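Local coordinates for methyltransferase domain-containing protein (Serratia marcescens, PDB 7CLF) that probably transfers a methyl group from S-adenosyl-L-methionine to a hydroxyl oxygen of its substrate, as a dimeric O-methyltransferase, at residues 170-175 / 237-242; 272-277 / 329-334. All blocks are in the same frame, centred on the assembly; numbering follows the deposited sequence.

Contact 1 of 2, residues 170-175 / 237-242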
# COMPACT_ATOMS: atom_id res chain seq x y z
N ARG A 170 -33.44 17.59 26.69
CA ARG A 170 -33.10 18.94 27.11
C ARG A 170 -31.62 19.24 26.93
O ARG A 170 -31.26 20.38 26.59
CB ARG A 170 -33.51 19.14 28.57
CG ARG A 170 -33.48 17.87 29.39
CD ARG A 170 -33.49 18.17 30.89
NE ARG A 170 -32.92 17.08 31.67
CZ ARG A 170 -31.62 16.96 31.95
NH1 ARG A 170 -30.76 17.86 31.51
NH2 ARG A 170 -31.18 15.93 32.67
N ALA A 171 -30.75 18.25 27.14
CA ALA A 171 -29.31 18.47 27.05
C ALA A 171 -28.65 17.25 26.41
O ALA A 171 -29.04 16.11 26.67
CB ALA A 171 -28.70 18.75 28.43
N PHE A 172 -27.65 17.51 25.58
CA PHE A 172 -26.97 16.47 24.82
C PHE A 172 -25.47 16.62 24.98
O PHE A 172 -24.93 17.71 24.77
CB PHE A 172 -27.35 16.56 23.33
CG PHE A 172 -26.48 15.72 22.43
CD1 PHE A 172 -26.55 14.34 22.47
CD2 PHE A 172 -25.62 16.33 21.53
CE1 PHE A 172 -25.76 13.56 21.61
CE2 PHE A 172 -24.82 15.56 20.67
CZ PHE A 172 -24.90 14.18 20.71
N LEU A 173 -24.80 15.54 25.35
CA LEU A 173 -23.34 15.52 25.45
C LEU A 173 -22.78 14.58 24.39
O LEU A 173 -23.20 13.42 24.30
CB LEU A 173 -22.89 15.09 26.85
CG LEU A 173 -21.42 14.83 27.15
CD1 LEU A 173 -20.63 16.12 27.14
CD2 LEU A 173 -21.27 14.13 28.50
N ASP A 174 -21.82 15.07 23.60
CA ASP A 174 -21.12 14.25 22.61
C ASP A 174 -19.73 13.93 23.15
O ASP A 174 -18.84 14.78 23.12
CB ASP A 174 -21.04 14.97 21.27
CG ASP A 174 -20.72 14.02 20.12
OD1 ASP A 174 -20.74 12.80 20.36
OD2 ASP A 174 -20.46 14.48 18.99
N ILE A 175 -19.55 12.70 23.63
CA ILE A 175 -18.26 12.28 24.18
C ILE A 175 -17.37 11.86 23.03
O ILE A 175 -17.75 10.97 22.25
CB ILE A 175 -18.42 11.14 25.20
CG1 ILE A 175 -19.16 11.60 26.46
CG2 ILE A 175 -17.05 10.57 25.55
CD1 ILE A 175 -19.37 10.47 27.49
N TYR A 237 -27.01 15.37 31.45
CA TYR A 237 -27.24 15.12 30.01
C TYR A 237 -28.20 13.96 29.82
O TYR A 237 -27.83 12.86 30.14
CB TYR A 237 -25.90 14.99 29.29
CG TYR A 237 -25.04 16.20 29.48
CD1 TYR A 237 -25.28 17.35 28.78
CD2 TYR A 237 -24.00 16.19 30.38
CE1 TYR A 237 -24.52 18.48 28.98
CE2 TYR A 237 -23.21 17.30 30.56
CZ TYR A 237 -23.48 18.44 29.87
OH TYR A 237 -22.73 19.54 30.04
N ASP A 238 -29.41 14.22 29.32
CA ASP A 238 -30.43 13.16 29.15
C ASP A 238 -30.21 12.40 27.84
O ASP A 238 -30.93 11.46 27.60
CB ASP A 238 -31.85 13.67 29.36
CG ASP A 238 -32.26 14.67 28.32
OD1 ASP A 238 -31.63 15.66 28.24
OD2 ASP A 238 -33.22 14.44 27.64
N LEU A 239 -29.32 12.90 26.99
CA LEU A 239 -28.82 12.13 25.83
C LEU A 239 -27.29 12.25 25.74
O LEU A 239 -26.76 13.34 25.70
CB LEU A 239 -29.50 12.48 24.51
CG LEU A 239 -28.87 11.74 23.33
CD1 LEU A 239 -28.98 10.26 23.52
CD2 LEU A 239 -29.45 12.17 22.01
N ILE A 240 -26.63 11.11 25.73
CA ILE A 240 -25.18 11.07 25.57
C ILE A 240 -24.88 10.20 24.37
O ILE A 240 -25.51 9.15 24.19
CB ILE A 240 -24.49 10.54 26.85
CG1 ILE A 240 -24.79 11.46 28.03
CG2 ILE A 240 -22.98 10.41 26.66
CD1 ILE A 240 -24.38 10.89 29.35
N HIS A 241 -23.94 10.64 23.53
CA HIS A 241 -23.52 9.93 22.34
C HIS A 241 -22.02 9.70 22.40
O HIS A 241 -21.27 10.49 22.97
CB HIS A 241 -23.87 10.72 21.06
CG HIS A 241 -23.36 10.13 19.79
ND1 HIS A 241 -22.34 10.70 19.06
CD2 HIS A 241 -23.78 9.06 19.06
CE1 HIS A 241 -22.13 10.00 17.96
NE2 HIS A 241 -23.00 9.00 17.93
N LEU A 242 -21.61 8.58 21.80
CA LEU A 242 -20.21 8.20 21.67
C LEU A 242 -20.03 7.70 20.24
O LEU A 242 -20.50 6.61 19.90
CB LEU A 242 -19.86 7.11 22.69
CG LEU A 242 -18.42 6.62 22.72
CD1 LEU A 242 -17.53 7.72 23.26
CD2 LEU A 242 -18.34 5.37 23.57
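Both His241 and Asp174 carry CG anti to the backbone N (chi1 174° and -162°), which lays their side chains next to each other on one face of the sheet and brings ND1 of His241 to 2.9 Å from OD1 of Asp174. The resulting hydrogen bond leaves the imidazole in its ring plane but reaches the oxygen from above the carboxylate plane, the two planes being turned 43° apart. OD2 of Asp174 goes to Ser177 and NE2 of His241 to Ser274, so the imidazole is gripped at both nitrogens and its rotation is fixed. On the same face Phe172 runs alongside Leu239, its CD1 3.6 Å from Leu239 CG, while CB of His241 sits at the edge of the phenyl ring, 3.5 Å from Phe172 CE1. Helix 181-189 packs against this face through Ile186, Leu182 and Pro183. On the opposite face, that of Leu173, Ile175 and Ile240, CB of Leu173 stands over one face of the Tyr237 ring, 3.9 Å from its centroid, a CH-pi contact, and Ile175 CD1 meets Ile240 CG2. At the start of the pair, OD1 of Asp238 accepts a nearly straight bond from Ala171 N at 2.9 Å and also lies over the guanidinium face of Arg170, a long, purely electrostatic pairing; NH1 of Arg170 bonds to Gly236 O instead. Backbone bonds such as Leu173 N to Leu239 O (3.0 Å) continue the pairing. This is the central strand 1-strand 4 pairing of the 3-2-1-4-5-7-6 sheet of the Rossmann-like S-adenosyl-L-methionine-dependent methyltransferases.

Contact 2 of 2, residues 272-277 / 329-334. With SAH (S-adenosyl-L-homocysteine), chain D.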
# COMPACT_ATOMS: atom_id res chain seq x y z
N ILE A 272 -26.30 6.57 23.31
CA ILE A 272 -26.20 6.03 21.96
C ILE A 272 -24.73 5.94 21.59
O ILE A 272 -24.01 6.94 21.65
CB ILE A 272 -26.95 6.88 20.92
CG1 ILE A 272 -28.44 6.97 21.26
CG2 ILE A 272 -26.77 6.30 19.48
CD1 ILE A 272 -29.23 7.87 20.32
N ALA A 273 -24.28 4.75 21.20
CA ALA A 273 -22.98 4.61 20.58
C ALA A 273 -23.18 4.30 19.10
O ALA A 273 -24.09 3.54 18.73
CB ALA A 273 -22.13 3.53 21.27
N SER A 274 -22.37 4.91 18.24
CA SER A 274 -22.42 4.67 16.81
C SER A 274 -21.08 4.12 16.34
O SER A 274 -20.02 4.69 16.62
CB SER A 274 -22.78 5.95 16.03
OG SER A 274 -21.90 7.02 16.25
N GLU A 275 -21.13 2.99 15.65
CA GLU A 275 -19.94 2.30 15.18
C GLU A 275 -20.22 1.78 13.78
O GLU A 275 -21.33 1.89 13.26
CB GLU A 275 -19.56 1.17 16.15
CG GLU A 275 -19.15 1.64 17.53
CD GLU A 275 -17.69 2.05 17.58
OE1 GLU A 275 -16.84 1.26 17.12
OE2 GLU A 275 -17.38 3.16 18.05
N THR A 276 -19.18 1.22 13.15
CA THR A 276 -19.32 0.56 11.85
C THR A 276 -18.95 -0.90 12.07
O THR A 276 -17.79 -1.29 11.88
CB THR A 276 -18.44 1.19 10.77
OG1 THR A 276 -17.07 1.17 11.19
CG2 THR A 276 -18.87 2.61 10.47
N PRO A 277 -19.90 -1.73 12.48
CA PRO A 277 -19.57 -3.06 12.98
C PRO A 277 -19.31 -4.05 11.85
O PRO A 277 -19.70 -3.86 10.70
CB PRO A 277 -20.82 -3.46 13.76
CG PRO A 277 -21.93 -2.72 13.09
CD PRO A 277 -21.35 -1.45 12.55
N GLY A 329 -28.47 4.09 7.56
CA GLY A 329 -27.30 4.93 7.48
C GLY A 329 -26.02 4.12 7.57
O GLY A 329 -26.04 2.92 7.83
N PRO A 330 -24.88 4.79 7.38
CA PRO A 330 -23.60 4.07 7.31
C PRO A 330 -23.13 3.48 8.63
O PRO A 330 -22.21 2.64 8.61
CB PRO A 330 -22.62 5.15 6.83
CG PRO A 330 -23.24 6.43 7.22
CD PRO A 330 -24.72 6.24 7.14
N ARG A 331 -23.73 3.87 9.75
CA ARG A 331 -23.36 3.33 11.05
C ARG A 331 -24.49 2.50 11.63
O ARG A 331 -25.65 2.59 11.21
CB ARG A 331 -22.98 4.45 12.03
CG ARG A 331 -21.80 5.30 11.56
CD ARG A 331 -21.23 6.15 12.70
NE ARG A 331 -20.16 7.04 12.26
CZ ARG A 331 -19.60 7.95 13.04
NH1 ARG A 331 -20.00 8.07 14.30
NH2 ARG A 331 -18.64 8.74 12.58
N THR A 332 -24.13 1.67 12.62
CA THR A 332 -25.08 1.02 13.51
C THR A 332 -25.11 1.81 14.82
O THR A 332 -24.06 2.14 15.37
CB THR A 332 -24.65 -0.43 13.76
OG1 THR A 332 -24.75 -1.16 12.53
CG2 THR A 332 -25.50 -1.08 14.84
N LEU A 333 -26.32 2.13 15.31
CA LEU A 333 -26.50 2.83 16.58
C LEU A 333 -26.94 1.83 17.64
O LEU A 333 -27.98 1.17 17.48
CB LEU A 333 -27.54 3.95 16.48
CG LEU A 333 -27.38 5.15 15.56
CD1 LEU A 333 -28.22 6.31 16.03
CD2 LEU A 333 -25.97 5.55 15.53
N ILE A 334 -26.19 1.75 18.73
CA ILE A 334 -26.56 0.93 19.87
C ILE A 334 -27.01 1.86 20.98
O ILE A 334 -26.33 2.85 21.28
CB ILE A 334 -25.40 0.03 20.34
CG1 ILE A 334 -24.83 -0.77 19.16
CG2 ILE A 334 -25.88 -0.93 21.42
CD1 ILE A 334 -23.50 -0.25 18.67
N SAH D . -17.07 11.20 17.25
CA SAH D . -16.39 11.57 16.01
CB SAH D . -14.88 11.31 16.08
CG SAH D . -14.38 9.89 16.35
SD SAH D . -12.55 9.82 16.50
C SAH D . -17.04 10.82 14.85
O SAH D . -18.04 10.12 15.03
OXT SAH D . -16.58 10.91 13.71
C5' SAH D . -12.58 9.36 18.25
C4' SAH D . -12.52 10.55 19.21
O4' SAH D . -12.56 10.08 20.55
C3' SAH D . -11.23 11.33 19.05
O3' SAH D . -11.51 12.67 18.76
C2' SAH D . -10.55 11.22 20.41
O2' SAH D . -9.94 12.42 20.81
C1' SAH D . -11.68 10.83 21.33
N9 SAH D . -11.19 10.04 22.47
C8 SAH D . -10.33 8.98 22.45
N7 SAH D . -10.13 8.55 23.72
C5 SAH D . -10.84 9.34 24.55
C6 SAH D . -10.99 9.34 25.93
N6 SAH D . -10.35 8.43 26.67
N1 SAH D . -11.80 10.29 26.52
C2 SAH D . -12.45 11.21 25.74
N3 SAH D . -12.30 11.21 24.36
C4 SAH D . -11.51 10.28 23.78
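The polar contacts centre on Arg331 and Ser274. NH1 of Arg331 donates to Ser274 OG at 2.9 Å, with the hydroxyl oxygen almost exactly in the guanidinium plane, and the same nitrogen donates to O of the bound S-adenosyl-L-homocysteine. NH2 of Arg331 adds a second bond to this ligand atom O, at 2.9 Å. A weak bond from NH2 to OXT completes the grip, so the ligand's carboxylate meets the guanidinium at its edge. An extended chain from CG to NE, with chi2 -165° and chi3 -176°, carries the group from the backbone up to the ligand. Phe156 and Trp244 make cation-pi contacts with it, and Ser274 OG also bonds to His241.

Backbone bonds pair the strands antiparallel: Ala273 and Ile334 exchange two, and so do Glu275 and Thr332, with Thr332 N 2.9 Å from Glu275 O. Ser274 and Leu333 between them form a non-hydrogen-bonded pair.

Apolar contacts fill in around these bonds. CD2 of Leu333 presses tightly on CB of Ser274 (3.3 Å), and its other branch, CD1, meets CG2 of Ile272 at 3.7 Å; Phe156 and Phe160 of helix 139-163 also touch this leucine. Beyond the strand end, the Pro277 ring packs on the Thr332 side chain, Pro277 CG 3.6 Å from Thr332 CB. On the sheet face bearing Ala273 and Ile334, Phe314 of helix 307-316 packs on both.

Two N-H donors converging on one carboxylate oxygen, with charge complementarity behind them, are consistent with Arg331 helping to orient the carboxylate of the ligand's amino-acid end, while the bond to Ser274, a second-shell contact, probably restrains the guanidinium.

Strands 239-243 and 270-275 lie next to each other in the sheet, so contact 1 and contact 2 are joined directly although their centres are 16 Å apart. Ile240 O and Ile272 N, 2.8 Å apart, form one probable backbone link, and the side chains add another between His241 NE2 and Ser274 OG, also 2.8 Å. A chain of hydrogen bonds thus runs from Asp174 in contact 1 through His241 and Ser274 to Arg331 in contact 2 and on to the carboxylate of S-adenosyl-L-homocysteine. Ile175 approaches the ligand too, its side chain about 5 Å away at nearest atoms, while Glu275 makes a weak hydrogen bond to His247, the predicted proton acceptor.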